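Local coordinates for protein CTD kinase subunit gamma (Schizosaccharomyces pombe, PDB 5CE7) that probably helps, as the gamma subunit of the CTD kinase complex, to activate the kinase that hyperphosphorylates the C-terminal repeat domain of RNA polymerase II, at residues A[59-64]-A[110-115]; A[93-98]-A[103-108]; A[65-70]-A[78-83]. All blocks are in the same frame, centred on the assembly; numbering follows the deposited sequence.

Contact 1: residues A[59-64]-A[110-115]; sequences NIMYFV and RKVLQS
Val112 points at helix 54-73 and packs its two methyl groups against Met61 and Tyr62. Met61, present as selenomethionine, brings CG to 3.8 Å from Val112 CG2 and about equally close to the CG1 branch. The first torsion (chi1 -170°) places its CG anti to the backbone N, and the chain then bends at the next two torsions, which carries the selenium over to the CG1 side, where SE and Val112 CG1 lie 4.2 Å apart. CG1 also rests against the backbone, at 4.0 Å from Met61 O. The aromatic contribution is of another kind: Tyr62 offers the edge of its ring, with CD1 3.9 Å from Val112 CG2 and the methyl near the ring plane. CG2 is therefore shared, touching the selenomethionine stem and the tyrosine edge together.

Farther out, the aliphatic part of Lys111 passes the same ring obliquely, its CE 4.3 Å from Tyr62 CE1. This distant contact lies toward solvent; NZ beyond it makes a salt bridge to a bound HEPES molecule, probably left from crystallisation.

The helices run almost parallel, their segment axes inclined at 13° and 9.9 Å apart, an example of side-by-side packing in the right-handed superhelix of this noncanonical CTD-interacting domain. Helix 88-95 closes one flank, its Val92 touching both Met61 and Leu113. Helix 38-51 packs behind segment 59-64 through Ile60 and Phe63, while helix 124-139 lies against Arg110 and Leu113.

Contact 2: residues A[93-98]-A[103-108]; sequences QNVAPI and AANAPE
Asn105 reaches from helix 100-118 to the main chain of Val95, approaching it with CB, CG and then ND2. It starts at CB, 3.9 Å from Val95 O. The first torsion, -67°, sets CG anti to the carbonyl carbon of its own residue and so brings the amide over the end of helix 88-95, with CG 3.8 Å from Val95 O. At the tip, ND2 donates a hydrogen bond of 2.8 Å to Val95 O, nearly straight at 166° at the hydrogen. The acceptor lies in the plane of the amide, whereas the donor is tilted 27° from the plane of the carbonyl group. ND2 also passes 4.1 Å from Val95 CG1, the two side chains crossing at about a right angle.

The bond illustrates how a short link between successive helices of the superhelix can be fastened: Val95 ends its helix, Ala96 is the first residue to leave helical geometry, and a side chain from the following helix grips the terminal carbonyl. Val58 of helix 54-73 packs against both Val95 and Asn105. The next carbonyl, Ala96 O, is hydrogen-bonded to His137 ND1 of helix 124-139.

Contact 3: residues A[65-70]-A[78-83]; sequences DTLCEM and GGYLNM
Leu67 and Cys68 of helix 54-73 meet Tyr80 and Leu81, the first two residues of helix 80-86, in two separate apolar pairs. Ahead of them in the sequence, Asp65 engages a different helix: its OD1 receives a hydrogen bond from Ser115 OG and forms a salt bridge with Lys119 NZ, linking this helix to Ser115 of helix 100-118 and to Lys119 just beyond its end.

Leu67 is the first residue to cross the gap. Its CG stands anti to the backbone N (chi1 179°), directing one branch onto the tyrosine, so that Leu67 CD2 lies over a face of the Tyr80 ring, 4.0 Å from Tyr80 CG and 4.1 Å from Tyr80 CB. The methyl thus sits near the root of the aromatic group rather than its hydroxyl end, which is held by a hydrogen bond from OH to Ala31 O. The two side chains stand roughly perpendicular to each other.

Here the superhelix of the CTD-interacting domain turns from one helix into the next through a short connection, and the start of the new helix is pressed back on the old one. Gly79, with a positive phi of 61° that suits glycine, occupies the N-cap position.

Cys68 follows, and at this point the backbones come nearest, its CA 6.0 Å from that of Leu81. That closeness lets Leu81 CD2 reach the helix surface itself: it lies 3.7 Å from Cys68 CB, 3.8 Å from Cys68 SG and similarly near Cys68 CA. Val121 touches both Cys68 and Leu81 from a loop, and Leu116 of helix 100-118 adds to the cover over the cysteine.

Overall arrangement
Followed from the N terminus, the chain first enters these contacts on helix 54-73, where 59-64 opens contact 1 and 65-70, directly after it, opens contact 3. Contact 3 soon closes at 78-83, tying helix 54-73 to helix 80-86. Contact 2 then joins the end of helix 88-95 to 103-108 of helix 100-118, before 110-115 of that helix closes contact 1 and joins it to helix 54-73. The two shorter loops thus lie in series within the long one, and none cross. Contacts 2 and 3 sit on opposite sides of the chain's centre. Met61 packs on Val95 where contacts 1 and 2 adjoin, and Val112 on Asp65 where contacts 1 and 3 meet.

Contact 1: residues A[59-64]-A[110-115]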
loop_
_atom_site.group_PDB
_atom_site.type_symbol
_atom_site.label_atom_id
_atom_site.label_comp_id
_atom_site.label_asym_id
_atom_site.label_seq_id
_atom_site.Cartn_x
_atom_site.Cartn_y
_atom_site.Cartn_z
ATOM N N ASN A 59 7.385 -0.763 4.154
ATOM C CA ASN A 59 6.870 -2.132 4.205
ATOM C C ASN A 59 5.370 -2.196 3.952
ATOM O O ASN A 59 4.878 -3.144 3.351
ATOM C CB ASN A 59 7.276 -2.830 5.510
ATOM C CG ASN A 59 8.759 -3.177 5.537
ATOM O OD1 ASN A 59 9.375 -3.354 4.490
ATOM N ND2 ASN A 59 9.337 -3.260 6.731
ATOM N N ILE A 60 4.646 -1.164 4.376
ATOM C CA ILE A 60 3.223 -1.069 4.060
ATOM C C ILE A 60 2.980 -0.837 2.569
ATOM O O ILE A 60 2.033 -1.364 2.003
ATOM C CB ILE A 60 2.514 0.015 4.905
ATOM C CG1 ILE A 60 2.437 -0.447 6.368
ATOM C CG2 ILE A 60 1.114 0.270 4.349
ATOM C CD1 ILE A 60 2.085 0.650 7.361
HETATM N N MSE A 61 3.845 -0.054 1.932
HETATM C CA MSE A 61 3.815 0.104 0.472
HETATM C C MSE A 61 4.014 -1.245 -0.240
HETATM O O MSE A 61 3.316 -1.560 -1.204
HETATM C CB MSE A 61 4.899 1.096 0.047
HETATM C CG MSE A 61 4.868 1.579 -1.432
HETATM SE SE MSE A 61 3.202 2.561 -1.857
HETATM C CE MSE A 61 3.999 4.184 -2.585
ATOM N N TYR A 62 4.967 -2.043 0.228
ATOM C CA TYR A 62 5.151 -3.380 -0.345
ATOM C C TYR A 62 3.886 -4.204 -0.127
ATOM O O TYR A 62 3.411 -4.877 -1.045
ATOM C CB TYR A 62 6.314 -4.115 0.309
ATOM C CG TYR A 62 7.667 -3.490 0.140
ATOM C CD1 TYR A 62 7.991 -2.739 -0.986
ATOM C CD2 TYR A 62 8.644 -3.671 1.114
ATOM C CE1 TYR A 62 9.269 -2.184 -1.130
ATOM C CE2 TYR A 62 9.903 -3.123 0.982
ATOM C CZ TYR A 62 10.209 -2.384 -0.137
ATOM O OH TYR A 62 11.472 -1.846 -0.231
ATOM N N PHE A 63 3.364 -4.180 1.097
ATOM C CA PHE A 63 2.124 -4.905 1.414
ATOM C C PHE A 63 0.963 -4.528 0.483
ATOM O O PHE A 63 0.169 -5.384 0.061
ATOM C CB PHE A 63 1.685 -4.653 2.865
ATOM C CG PHE A 63 0.262 -5.079 3.131
ATOM C CD1 PHE A 63 -0.080 -6.425 3.117
ATOM C CD2 PHE A 63 -0.730 -4.140 3.352
ATOM C CE1 PHE A 63 -1.388 -6.825 3.330
ATOM C CE2 PHE A 63 -2.047 -4.532 3.576
ATOM C CZ PHE A 63 -2.370 -5.882 3.564
ATOM N N VAL A 64 0.846 -3.234 0.196
ATOM C CA VAL A 64 -0.182 -2.729 -0.717
ATOM C C VAL A 64 -0.015 -3.354 -2.101
ATOM O O VAL A 64 -0.985 -3.666 -2.778
ATOM C CB VAL A 64 -0.112 -1.181 -0.817
ATOM C CG1 VAL A 64 -0.726 -0.684 -2.116
ATOM C CG2 VAL A 64 -0.765 -0.540 0.404
ATOM N N ARG A 110 9.416 3.463 -6.564
ATOM C CA ARG A 110 9.403 3.245 -8.006
ATOM C C ARG A 110 9.108 1.794 -8.364
ATOM O O ARG A 110 8.405 1.524 -9.340
ATOM C CB ARG A 110 10.715 3.707 -8.662
ATOM C CG ARG A 110 10.900 5.218 -8.625
ATOM C CD ARG A 110 12.015 5.683 -9.556
ATOM N NE ARG A 110 12.121 7.141 -9.566
ATOM C CZ ARG A 110 13.142 7.836 -9.079
ATOM N NH1 ARG A 110 14.190 7.213 -8.540
ATOM N NH2 ARG A 110 13.115 9.164 -9.145
ATOM N N LYS A 111 9.641 0.857 -7.589
ATOM C CA LYS A 111 9.401 -0.558 -7.879
ATOM C C LYS A 111 7.916 -0.878 -7.739
ATOM O O LYS A 111 7.325 -1.551 -8.591
ATOM C CB LYS A 111 10.241 -1.456 -6.964
ATOM C CG LYS A 111 10.037 -2.954 -7.178
ATOM C CD LYS A 111 9.777 -3.661 -5.854
ATOM C CE LYS A 111 10.931 -3.471 -4.864
ATOM N NZ LYS A 111 12.041 -4.449 -5.082
ATOM N N VAL A 112 7.309 -0.385 -6.666
ATOM C CA VAL A 112 5.886 -0.611 -6.435
ATOM C C VAL A 112 5.021 0.063 -7.504
ATOM O O VAL A 112 4.035 -0.513 -7.979
ATOM C CB VAL A 112 5.453 -0.102 -5.044
ATOM C CG1 VAL A 112 3.941 -0.238 -4.882
ATOM C CG2 VAL A 112 6.202 -0.860 -3.953
ATOM N N LEU A 113 5.382 1.285 -7.873
ATOM C CA LEU A 113 4.591 2.022 -8.854
ATOM C C LEU A 113 4.592 1.297 -10.196
ATOM O O LEU A 113 3.559 1.223 -10.865
ATOM C CB LEU A 113 5.092 3.458 -9.011
ATOM C CG LEU A 113 4.827 4.400 -7.845
ATOM C CD1 LEU A 113 5.456 5.760 -8.119
ATOM C CD2 LEU A 113 3.315 4.536 -7.570
ATOM N N GLN A 114 5.751 0.763 -10.576
ATOM C CA GLN A 114 5.885 0.029 -11.829
ATOM C C GLN A 114 5.032 -1.237 -11.795
ATOM O O GLN A 114 4.335 -1.561 -12.753
ATOM C CB GLN A 114 7.350 -0.319 -12.095
ATOM C CG GLN A 114 7.575 -1.303 -13.240
ATOM C CD GLN A 114 9.055 -1.614 -13.458
ATOM O OE1 GLN A 114 9.583 -2.594 -12.929
ATOM N NE2 GLN A 114 9.730 -0.770 -14.232
ATOM N N SER A 115 5.084 -1.935 -10.668
ATOM C CA SER A 115 4.278 -3.128 -10.456
ATOM C C SER A 115 2.775 -2.827 -10.572
ATOM O O SER A 115 2.049 -3.510 -11.291
ATOM C CB SER A 115 4.595 -3.719 -9.087
ATOM O OG SER A 115 3.793 -4.853 -8.834
#

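Contact 2: residues A[93-98]-A[103-108]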
loop_
_atom_site.group_PDB
_atom_site.type_symbol
_atom_site.label_atom_id
_atom_site.label_comp_id
_atom_site.label_asym_id
_atom_site.label_seq_id
_atom_site.Cartn_x
_atom_site.Cartn_y
_atom_site.Cartn_z
ATOM N N GLN A 93 3.134 10.361 -1.277
ATOM C CA GLN A 93 3.463 11.519 -0.443
ATOM C C GLN A 93 3.834 11.094 0.979
ATOM O O GLN A 93 4.697 11.691 1.619
ATOM C CB GLN A 93 2.274 12.484 -0.400
ATOM C CG GLN A 93 2.382 13.551 0.680
ATOM C CD GLN A 93 1.030 13.960 1.243
ATOM O OE1 GLN A 93 0.013 13.934 0.542
ATOM N NE2 GLN A 93 1.009 14.329 2.522
ATOM N N ASN A 94 3.161 10.064 1.472
ATOM C CA ASN A 94 3.416 9.540 2.809
ATOM C C ASN A 94 4.737 8.761 2.879
ATOM O O ASN A 94 5.533 8.955 3.794
ATOM C CB ASN A 94 2.250 8.652 3.257
ATOM C CG ASN A 94 2.518 7.973 4.587
ATOM O OD1 ASN A 94 3.128 6.911 4.640
ATOM N ND2 ASN A 94 2.085 8.603 5.668
ATOM N N VAL A 95 4.975 7.892 1.900
ATOM C CA VAL A 95 6.155 7.022 1.931
ATOM C C VAL A 95 7.445 7.738 1.486
ATOM O O VAL A 95 8.520 7.529 2.065
ATOM C CB VAL A 95 5.916 5.744 1.097
ATOM C CG1 VAL A 95 7.130 4.792 1.163
ATOM C CG2 VAL A 95 4.651 5.044 1.580
ATOM N N ALA A 96 7.317 8.595 0.476
ATOM C CA ALA A 96 8.441 9.333 -0.086
ATOM C C ALA A 96 8.142 10.826 -0.115
ATOM O O ALA A 96 7.943 11.404 -1.188
ATOM C CB ALA A 96 8.737 8.841 -1.496
ATOM N N PRO A 97 8.106 11.462 1.066
ATOM C CA PRO A 97 7.791 12.895 1.152
ATOM C C PRO A 97 8.949 13.788 0.700
ATOM O O PRO A 97 10.048 13.291 0.445
ATOM C CB PRO A 97 7.542 13.098 2.651
ATOM C CG PRO A 97 8.428 12.067 3.299
ATOM C CD PRO A 97 8.317 10.865 2.397
ATOM N N ILE A 98 8.704 15.093 0.620
ATOM C CA ILE A 98 9.771 16.057 0.385
ATOM C C ILE A 98 10.830 15.900 1.477
ATOM O O ILE A 98 10.516 15.536 2.609
ATOM C CB ILE A 98 9.227 17.513 0.388
ATOM C CG1 ILE A 98 10.291 18.500 -0.095
ATOM C CG2 ILE A 98 8.755 17.911 1.774
ATOM C CD1 ILE A 98 10.540 18.465 -1.563
ATOM N N ALA A 103 14.423 10.723 -1.044
ATOM C CA ALA A 103 15.588 10.143 -1.707
ATOM C C ALA A 103 15.867 8.723 -1.213
ATOM O O ALA A 103 16.136 7.820 -2.010
ATOM C CB ALA A 103 16.820 11.039 -1.513
ATOM N N ALA A 104 15.801 8.525 0.103
ATOM C CA ALA A 104 16.046 7.213 0.683
ATOM C C ALA A 104 15.060 6.143 0.188
ATOM O O ALA A 104 15.427 4.982 0.052
ATOM C CB ALA A 104 16.042 7.284 2.232
ATOM N N ASN A 105 13.817 6.533 -0.078
ATOM C CA ASN A 105 12.798 5.568 -0.489
ATOM C C ASN A 105 12.425 5.585 -1.972
ATOM O O ASN A 105 11.535 4.851 -2.375
ATOM C CB ASN A 105 11.515 5.765 0.326
ATOM C CG ASN A 105 11.701 5.426 1.783
ATOM O OD1 ASN A 105 12.638 4.704 2.148
ATOM N ND2 ASN A 105 10.805 5.930 2.631
ATOM N N ALA A 106 13.075 6.418 -2.779
ATOM C CA ALA A 106 12.642 6.565 -4.172
ATOM C C ALA A 106 12.679 5.266 -5.017
ATOM O O ALA A 106 11.729 4.963 -5.734
ATOM C CB ALA A 106 13.413 7.691 -4.863
ATOM N N PRO A 107 13.778 4.501 -4.951
ATOM C CA PRO A 107 13.803 3.287 -5.784
ATOM C C PRO A 107 12.755 2.255 -5.355
ATOM O O PRO A 107 12.240 1.507 -6.184
ATOM C CB PRO A 107 15.217 2.731 -5.554
ATOM C CG PRO A 107 16.026 3.946 -5.110
ATOM C CD PRO A 107 15.065 4.741 -4.275
ATOM N N GLU A 108 12.453 2.209 -4.060
ATOM C CA GLU A 108 11.536 1.215 -3.548
ATOM C C GLU A 108 10.104 1.589 -3.903
ATOM O O GLU A 108 9.289 0.716 -4.165
ATOM C CB GLU A 108 11.719 1.027 -2.029
ATOM C CG GLU A 108 13.059 0.362 -1.606
ATOM C CD GLU A 108 14.313 1.219 -1.879
ATOM O OE1 GLU A 108 15.374 0.623 -2.173
ATOM O OE2 GLU A 108 14.256 2.475 -1.772
#

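Contact 3: residues A[65-70]-A[78-83]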
loop_
_atom_site.group_PDB
_atom_site.type_symbol
_atom_site.label_atom_id
_atom_site.label_comp_id
_atom_site.label_asym_id
_atom_site.label_seq_id
_atom_site.Cartn_x
_atom_site.Cartn_y
_atom_site.Cartn_z
ATOM N N ASP A 65 1.227 -3.524 -2.524
ATOM C CA ASP A 65 1.515 -4.167 -3.806
ATOM C C ASP A 65 1.068 -5.636 -3.751
ATOM O O ASP A 65 0.369 -6.118 -4.635
ATOM C CB ASP A 65 3.015 -4.053 -4.094
ATOM C CG ASP A 65 3.383 -4.395 -5.534
ATOM O OD1 ASP A 65 2.500 -4.601 -6.383
ATOM O OD2 ASP A 65 4.590 -4.426 -5.817
ATOM N N THR A 66 1.479 -6.332 -2.701
ATOM C CA THR A 66 1.083 -7.731 -2.471
ATOM C C THR A 66 -0.448 -7.906 -2.370
ATOM O O THR A 66 -1.035 -8.839 -2.954
ATOM C CB THR A 66 1.785 -8.273 -1.198
ATOM O OG1 THR A 66 3.208 -8.249 -1.403
ATOM C CG2 THR A 66 1.325 -9.714 -0.865
ATOM N N LEU A 67 -1.093 -6.991 -1.653
ATOM C CA LEU A 67 -2.545 -6.987 -1.539
ATOM C C LEU A 67 -3.214 -6.855 -2.910
ATOM O O LEU A 67 -4.130 -7.617 -3.248
ATOM C CB LEU A 67 -3.009 -5.846 -0.626
ATOM C CG LEU A 67 -4.515 -5.680 -0.421
ATOM C CD1 LEU A 67 -5.120 -6.964 0.167
ATOM C CD2 LEU A 67 -4.783 -4.533 0.523
ATOM N N CYS A 68 -2.775 -5.878 -3.697
ATOM C CA CYS A 68 -3.308 -5.731 -5.048
ATOM C C CYS A 68 -3.096 -6.997 -5.901
ATOM O O CYS A 68 -4.017 -7.451 -6.568
ATOM C CB CYS A 68 -2.724 -4.487 -5.747
ATOM S SG CYS A 68 -3.280 -2.907 -5.039
ATOM N N GLU A 69 -1.890 -7.555 -5.887
ATOM C CA GLU A 69 -1.614 -8.776 -6.655
ATOM C C GLU A 69 -2.555 -9.901 -6.246
ATOM O O GLU A 69 -3.122 -10.593 -7.083
ATOM C CB GLU A 69 -0.165 -9.228 -6.473
ATOM C CG GLU A 69 0.850 -8.245 -7.033
ATOM C CD GLU A 69 2.296 -8.656 -6.776
ATOM O OE1 GLU A 69 2.553 -9.397 -5.806
ATOM O OE2 GLU A 69 3.179 -8.239 -7.556
HETATM N N MSE A 70 -2.734 -10.072 -4.947
HETATM C CA MSE A 70 -3.602 -11.129 -4.465
HETATM C C MSE A 70 -5.067 -10.850 -4.757
HETATM O O MSE A 70 -5.819 -11.766 -5.057
HETATM C CB MSE A 70 -3.338 -11.395 -2.991
HETATM C CG MSE A 70 -1.953 -12.010 -2.779
HETATM SE SE MSE A 70 -1.691 -12.557 -0.944
HETATM C CE MSE A 70 -3.577 -13.078 -0.566
ATOM N N GLY A 78 -12.788 -4.260 -7.816
ATOM C CA GLY A 78 -12.979 -3.019 -7.084
ATOM C C GLY A 78 -12.390 -3.124 -5.692
ATOM O O GLY A 78 -11.313 -3.702 -5.512
ATOM N N GLY A 79 -13.100 -2.587 -4.706
ATOM C CA GLY A 79 -12.680 -2.716 -3.325
ATOM C C GLY A 79 -11.321 -2.089 -3.071
ATOM O O GLY A 79 -11.102 -0.917 -3.405
ATOM N N TYR A 80 -10.408 -2.862 -2.487
ATOM C CA TYR A 80 -9.065 -2.359 -2.179
ATOM C C TYR A 80 -8.384 -1.762 -3.417
ATOM O O TYR A 80 -7.706 -0.735 -3.329
ATOM C CB TYR A 80 -8.183 -3.455 -1.562
ATOM C CG TYR A 80 -8.720 -4.045 -0.268
ATOM C CD1 TYR A 80 -8.814 -3.278 0.884
ATOM C CD2 TYR A 80 -9.119 -5.373 -0.205
ATOM C CE1 TYR A 80 -9.308 -3.816 2.071
ATOM C CE2 TYR A 80 -9.596 -5.927 0.969
ATOM C CZ TYR A 80 -9.697 -5.144 2.100
ATOM O OH TYR A 80 -10.185 -5.701 3.262
ATOM N N LEU A 81 -8.578 -2.398 -4.568
ATOM C CA LEU A 81 -7.957 -1.951 -5.808
ATOM C C LEU A 81 -8.373 -0.530 -6.187
ATOM O O LEU A 81 -7.539 0.273 -6.587
ATOM C CB LEU A 81 -8.270 -2.924 -6.953
ATOM C CG LEU A 81 -7.672 -4.322 -6.802
ATOM C CD1 LEU A 81 -8.385 -5.307 -7.699
ATOM C CD2 LEU A 81 -6.173 -4.288 -7.100
ATOM N N ASN A 82 -9.660 -0.224 -6.064
ATOM C CA ASN A 82 -10.147 1.128 -6.352
ATOM C C ASN A 82 -9.669 2.150 -5.331
ATOM O O ASN A 82 -9.398 3.297 -5.673
ATOM C CB ASN A 82 -11.682 1.165 -6.437
ATOM C CG ASN A 82 -12.213 0.521 -7.713
ATOM O OD1 ASN A 82 -11.448 0.198 -8.626
ATOM N ND2 ASN A 82 -13.528 0.344 -7.785
HETATM N N MSE A 83 -9.591 1.744 -4.067
HETATM C CA MSE A 83 -9.154 2.660 -3.021
HETATM C C MSE A 83 -7.673 3.005 -3.159
HETATM O O MSE A 83 -7.266 4.152 -3.023
HETATM C CB MSE A 83 -9.410 2.067 -1.637
HETATM C CG MSE A 83 -10.858 1.700 -1.386
HETATM SE SE MSE A 83 -11.025 0.809 0.361
HETATM C CE MSE A 83 -11.828 2.276 1.351
#